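Local coordinates for protein CRISPR-associated endonuclease Cas3-HD (Methanocaldococcus jannaschii, PDB 3S4L) that cleaves single-stranded DNA in a magnesium-dependent way, and single-stranded RNA without needing a cation, as an HD nuclease of CRISPR interference, at residues M87-H91 against E92-A96; F187-E190 against M191-A195. All blocks are in the same frame, centred on the assembly; numbering follows the deposited sequence.

Interaction 1: M87-H91 against E92-A96; sequences MGFRH and ELVSA. With CA (calcium ion), chain C.
Arg90 and His91 meet Glu92 at the buried entry to helix 91-107, a local loop-to-helix contact beside a calcium ion that occupies the catalytic magnesium site of the HD nuclease. Arg90 and Glu92 form a salt bridge, with NH1 of Arg90 2.8 Å from OE2 of Glu92. The carboxylate comes over one face of the guanidinium, and the two planes stand 81° apart. OE2 lies well out of the guanidinium plane, so the attraction is one of charges, with no N-H aimed at the oxygen. Glu92 gets there by folding back: its CG sits between backbone N and carbonyl carbon (chi1 60°), and the chain bends again at chi2. The same fold places OE1 of Glu92 over a face of the His91 ring, 3.3 Å from ND1, but not hydrogen-bonded to it. The other ring nitrogen, NE2 of His91, binds the calcium ion at 2.3 Å. Asp67, His123 and His124 complete the protein ligands, and two waters also bind the ion.

Backbone bonds start the helix. Leu93 N donates to Arg90 O, and Ser95 N to His91 O at 2.9 Å. Ser95 OG turns to His66 O and Gly69 N, tying the helix to the chain next to Asp67. On another side, CG2 of Val94 meets CZ at the edge of the Phe89 ring at 3.8 Å, and both residues pack on Leu149. The Glu92 carboxylate lies between a guanidinium and a calcium-bound imidazole, so its negative charge is probably stabilised by both.

Interaction 2: F187-E190 against M191-A195; sequences FVIE and MSVRA
Successive turns of helix 181-197 meet here, and the main side-chain pair is a Met-aromatic contact between Phe187 and Met191. CG of Met191 lies over one face of the Phe187 ring, 3.6 Å from the ring centroid and offset toward the rim, as a CH-pi contact. SD of Met191 approaches obliquely, 4.5 Å from the same centroid. Bends at chi2 and chi3 of Met191 curl the thioether round the CZ and CE2 side of the ring, where CE also touches. The Phe187 ring also meets Tyr100 of helix 91-107, while Met191 packs on Phe114, Ala117 and Met121. This part of helix 181-197 thus packs into the largely helical HD domain.

Val188 O is gripped twice. Ser192 N reaches it at 2.8 Å in the i to i+4 bond of the helix. Ser192 OG adds a second bond of 2.7 Å from above the carbonyl plane. With OG beside its own backbone N (chi1 -47°), the buried serine hydroxyl turns back to the preceding helical turn. Val145 of helix 142-149 touches Val188, Ile189 and Ser192.

On the exposed side, Glu190 and Arg194 run alongside each other and point the same way. OE1 of Glu190 is 3.4 Å from NH2 of Arg194. This is a salt bridge of charges alone, for the oxygen lies well out of the guanidinium plane, and the arginine is poorly ordered.

Overall arrangement
Interaction 1 precedes interaction 2 along the chain, and their centres lie 14 Å apart. They touch directly. Leu93 O is 3.7 Å from Val188 CG2, and Ala96 O is 3.8 Å from Phe187 CE2. Helix 181-197 thus packs against the first turns of helix 91-107. Helices 110-121 and 142-149 contact both interactions. Met121 touches Ala96, Val188 and Met191. Interaction 1 belongs to the metal site through His91. Interaction 2 lies farther from the metal ligands: the side chains of Val188 and His91 are about 11 Å apart, as are those of Met191 and His123. It borders the helix that carries the metal ligand His91 without supplying a ligand.

Interaction 1: M87-H91 against E92-A96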
loop_
_atom_site.group_PDB
_atom_site.type_symbol
_atom_site.label_atom_id
_atom_site.label_comp_id
_atom_site.label_asym_id
_atom_site.label_seq_id
_atom_site.Cartn_x
_atom_site.Cartn_y
_atom_site.Cartn_z
ATOM N N MET A 87 17.661 7.655 -4.365
ATOM C CA MET A 87 18.659 7.185 -3.391
ATOM C C MET A 87 18.154 5.981 -2.590
ATOM O O MET A 87 18.203 5.972 -1.349
ATOM C CB MET A 87 19.086 8.315 -2.442
ATOM C CG MET A 87 19.344 9.639 -3.154
ATOM S SD MET A 87 21.040 10.239 -3.056
ATOM C CE MET A 87 20.855 11.601 -1.906
ATOM N N GLY A 88 17.666 4.973 -3.310
ATOM C CA GLY A 88 17.176 3.769 -2.673
ATOM C C GLY A 88 15.809 3.918 -2.027
ATOM O O GLY A 88 15.229 2.925 -1.564
ATOM N N PHE A 89 15.283 5.142 -1.974
ATOM C CA PHE A 89 13.977 5.304 -1.355
ATOM C C PHE A 89 12.925 4.409 -2.025
ATOM O O PHE A 89 12.866 4.310 -3.257
ATOM C CB PHE A 89 13.485 6.743 -1.358
ATOM C CG PHE A 89 12.092 6.886 -0.795
ATOM C CD1 PHE A 89 11.862 6.782 0.582
ATOM C CD2 PHE A 89 11.005 7.092 -1.638
ATOM C CE1 PHE A 89 10.554 6.894 1.117
ATOM C CE2 PHE A 89 9.702 7.224 -1.118
ATOM C CZ PHE A 89 9.469 7.120 0.257
ATOM N N ARG A 90 12.106 3.749 -1.209
ATOM C CA ARG A 90 11.064 2.848 -1.726
ATOM C C ARG A 90 9.683 3.245 -1.197
ATOM O O ARG A 90 9.357 3.028 -0.029
ATOM C CB ARG A 90 11.395 1.401 -1.375
ATOM C CG ARG A 90 12.802 1.013 -1.772
ATOM C CD ARG A 90 12.880 0.335 -3.123
ATOM N NE ARG A 90 11.952 0.872 -4.111
ATOM C CZ ARG A 90 11.192 0.116 -4.898
ATOM N NH1 ARG A 90 11.249 -1.207 -4.794
ATOM N NH2 ARG A 90 10.372 0.676 -5.785
ATOM N N HIS A 91 8.889 3.858 -2.068
ATOM C CA HIS A 91 7.587 4.397 -1.692
ATOM C C HIS A 91 6.658 3.358 -1.059
ATOM O O HIS A 91 5.862 3.688 -0.171
ATOM C CB HIS A 91 6.902 4.997 -2.915
ATOM C CG HIS A 91 6.573 3.987 -3.971
ATOM N ND1 HIS A 91 7.505 3.481 -4.841
ATOM C CD2 HIS A 91 5.395 3.403 -4.294
ATOM C CE1 HIS A 91 6.926 2.613 -5.656
ATOM N NE2 HIS A 91 5.654 2.550 -5.339
ATOM N N GLU A 92 6.762 2.105 -1.496
ATOM C CA GLU A 92 5.807 1.086 -1.044
ATOM C C GLU A 92 5.876 0.795 0.454
ATOM O O GLU A 92 4.886 0.356 1.051
ATOM C CB GLU A 92 5.917 -0.219 -1.853
ATOM C CG GLU A 92 7.260 -0.908 -1.795
ATOM C CD GLU A 92 8.155 -0.534 -2.979
ATOM O OE1 GLU A 92 8.289 0.673 -3.280
ATOM O OE2 GLU A 92 8.715 -1.452 -3.615
ATOM N N LEU A 93 7.039 1.024 1.063
ATOM C CA LEU A 93 7.191 0.796 2.510
ATOM C C LEU A 93 6.379 1.835 3.273
ATOM O O LEU A 93 5.745 1.534 4.283
ATOM C CB LEU A 93 8.659 0.854 2.938
ATOM C CG LEU A 93 9.530 -0.406 2.818
ATOM C CD1 LEU A 93 9.505 -1.023 1.443
ATOM C CD2 LEU A 93 10.970 -0.067 3.225
ATOM N N VAL A 94 6.404 3.065 2.769
ATOM C CA VAL A 94 5.600 4.139 3.328
ATOM C C VAL A 94 4.118 3.927 3.042
ATOM O O VAL A 94 3.285 4.227 3.891
ATOM C CB VAL A 94 6.019 5.503 2.773
ATOM C CG1 VAL A 94 5.007 6.577 3.190
ATOM C CG2 VAL A 94 7.429 5.825 3.236
ATOM N N SER A 95 3.793 3.410 1.857
ATOM C CA SER A 95 2.408 3.003 1.556
ATOM C C SER A 95 1.897 1.934 2.542
ATOM O O SER A 95 0.785 2.047 3.078
ATOM C CB SER A 95 2.277 2.464 0.121
ATOM O OG SER A 95 2.608 3.421 -0.876
ATOM N N ALA A 96 2.714 0.904 2.767
ATOM C CA ALA A 96 2.349 -0.195 3.663
ATOM C C ALA A 96 1.975 0.309 5.050
ATOM O O ALA A 96 1.034 -0.194 5.678
ATOM C CB ALA A 96 3.477 -1.228 3.757
HETATM CA CA CA C . 4.125 1.602 -6.782
HETATM O O HOH W 1 4.480 3.195 -9.086
HETATM O O HOH W 2 2.355 1.291 -8.249
#

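Interaction 2: F187-E190 against M191-A195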
loop_
_atom_site.group_PDB
_atom_site.type_symbol
_atom_site.label_atom_id
_atom_site.label_comp_id
_atom_site.label_asym_id
_atom_site.label_seq_id
_atom_site.Cartn_x
_atom_site.Cartn_y
_atom_site.Cartn_z
ATOM N N PHE A 187 7.583 0.323 12.261
ATOM C CA PHE A 187 6.501 -0.466 11.685
ATOM C C PHE A 187 6.991 -1.433 10.622
ATOM O O PHE A 187 6.672 -2.620 10.660
ATOM C CB PHE A 187 5.391 0.401 11.081
ATOM C CG PHE A 187 4.350 -0.409 10.372
ATOM C CD1 PHE A 187 3.379 -1.083 11.087
ATOM C CD2 PHE A 187 4.375 -0.542 9.001
ATOM C CE1 PHE A 187 2.437 -1.857 10.436
ATOM C CE2 PHE A 187 3.442 -1.304 8.353
ATOM C CZ PHE A 187 2.470 -1.967 9.073
ATOM N N VAL A 188 7.749 -0.926 9.658
ATOM C CA VAL A 188 8.214 -1.775 8.565
ATOM C C VAL A 188 9.137 -2.919 9.029
ATOM O O VAL A 188 8.991 -4.058 8.587
ATOM C CB VAL A 188 8.891 -0.961 7.446
ATOM C CG1 VAL A 188 9.301 -1.897 6.323
ATOM C CG2 VAL A 188 7.940 0.141 6.941
ATOM N N ILE A 189 10.075 -2.623 9.921
ATOM C CA ILE A 189 10.897 -3.678 10.496
ATOM C C ILE A 189 10.004 -4.745 11.116
ATOM O O ILE A 189 10.146 -5.938 10.824
ATOM C CB ILE A 189 11.860 -3.117 11.572
ATOM C CG1 ILE A 189 12.955 -2.283 10.912
ATOM C CG2 ILE A 189 12.481 -4.250 12.401
ATOM C CD1 ILE A 189 13.824 -1.531 11.894
ATOM N N GLU A 190 9.073 -4.308 11.963
ATOM C CA GLU A 190 8.141 -5.219 12.627
ATOM C C GLU A 190 7.350 -6.029 11.606
ATOM O O GLU A 190 7.001 -7.183 11.850
ATOM C CB GLU A 190 7.188 -4.435 13.539
ATOM C CG GLU A 190 6.578 -5.255 14.666
ATOM C CD GLU A 190 5.553 -4.476 15.484
ATOM O OE1 GLU A 190 5.092 -5.006 16.524
ATOM O OE2 GLU A 190 5.202 -3.341 15.085
ATOM N N MET A 191 7.073 -5.428 10.455
ATOM C CA MET A 191 6.350 -6.126 9.399
ATOM C C MET A 191 7.210 -7.172 8.717
ATOM O O MET A 191 6.808 -8.319 8.570
ATOM C CB MET A 191 5.868 -5.125 8.351
ATOM C CG MET A 191 4.571 -4.447 8.726
ATOM S SD MET A 191 3.160 -5.298 8.015
ATOM C CE MET A 191 3.332 -4.757 6.301
ATOM N N SER A 192 8.395 -6.745 8.294
ATOM C CA SER A 192 9.324 -7.576 7.538
ATOM C C SER A 192 9.705 -8.820 8.309
ATOM O O SER A 192 9.930 -9.878 7.722
ATOM C CB SER A 192 10.583 -6.771 7.233
ATOM O OG SER A 192 10.228 -5.498 6.734
ATOM N N VAL A 193 9.789 -8.684 9.626
ATOM C CA VAL A 193 10.106 -9.811 10.487
ATOM C C VAL A 193 8.980 -10.824 10.511
ATOM O O VAL A 193 9.159 -11.983 10.133
ATOM C CB VAL A 193 10.342 -9.362 11.930
ATOM C CG1 VAL A 193 10.278 -10.559 12.861
ATOM C CG2 VAL A 193 11.676 -8.648 12.052
ATOM N N ARG A 194 7.813 -10.372 10.955
ATOM C CA ARG A 194 6.674 -11.256 11.130
ATOM C C ARG A 194 6.282 -11.896 9.808
ATOM O O ARG A 194 5.503 -12.853 9.769
ATOM C CB ARG A 194 5.510 -10.510 11.793
ATOM C CG ARG A 194 5.917 -9.914 13.153
ATOM C CD ARG A 194 4.796 -9.977 14.190
ATOM N NE ARG A 194 4.195 -8.666 14.428
ATOM C CZ ARG A 194 3.247 -8.414 15.330
ATOM N NH1 ARG A 194 2.778 -9.386 16.104
ATOM N NH2 ARG A 194 2.768 -7.181 15.456
ATOM N N ALA A 195 6.857 -11.381 8.726
ATOM C CA ALA A 195 6.607 -11.925 7.395
ATOM C C ALA A 195 7.696 -12.913 6.951
ATOM O O ALA A 195 7.411 -13.882 6.249
ATOM C CB ALA A 195 6.447 -10.797 6.392
#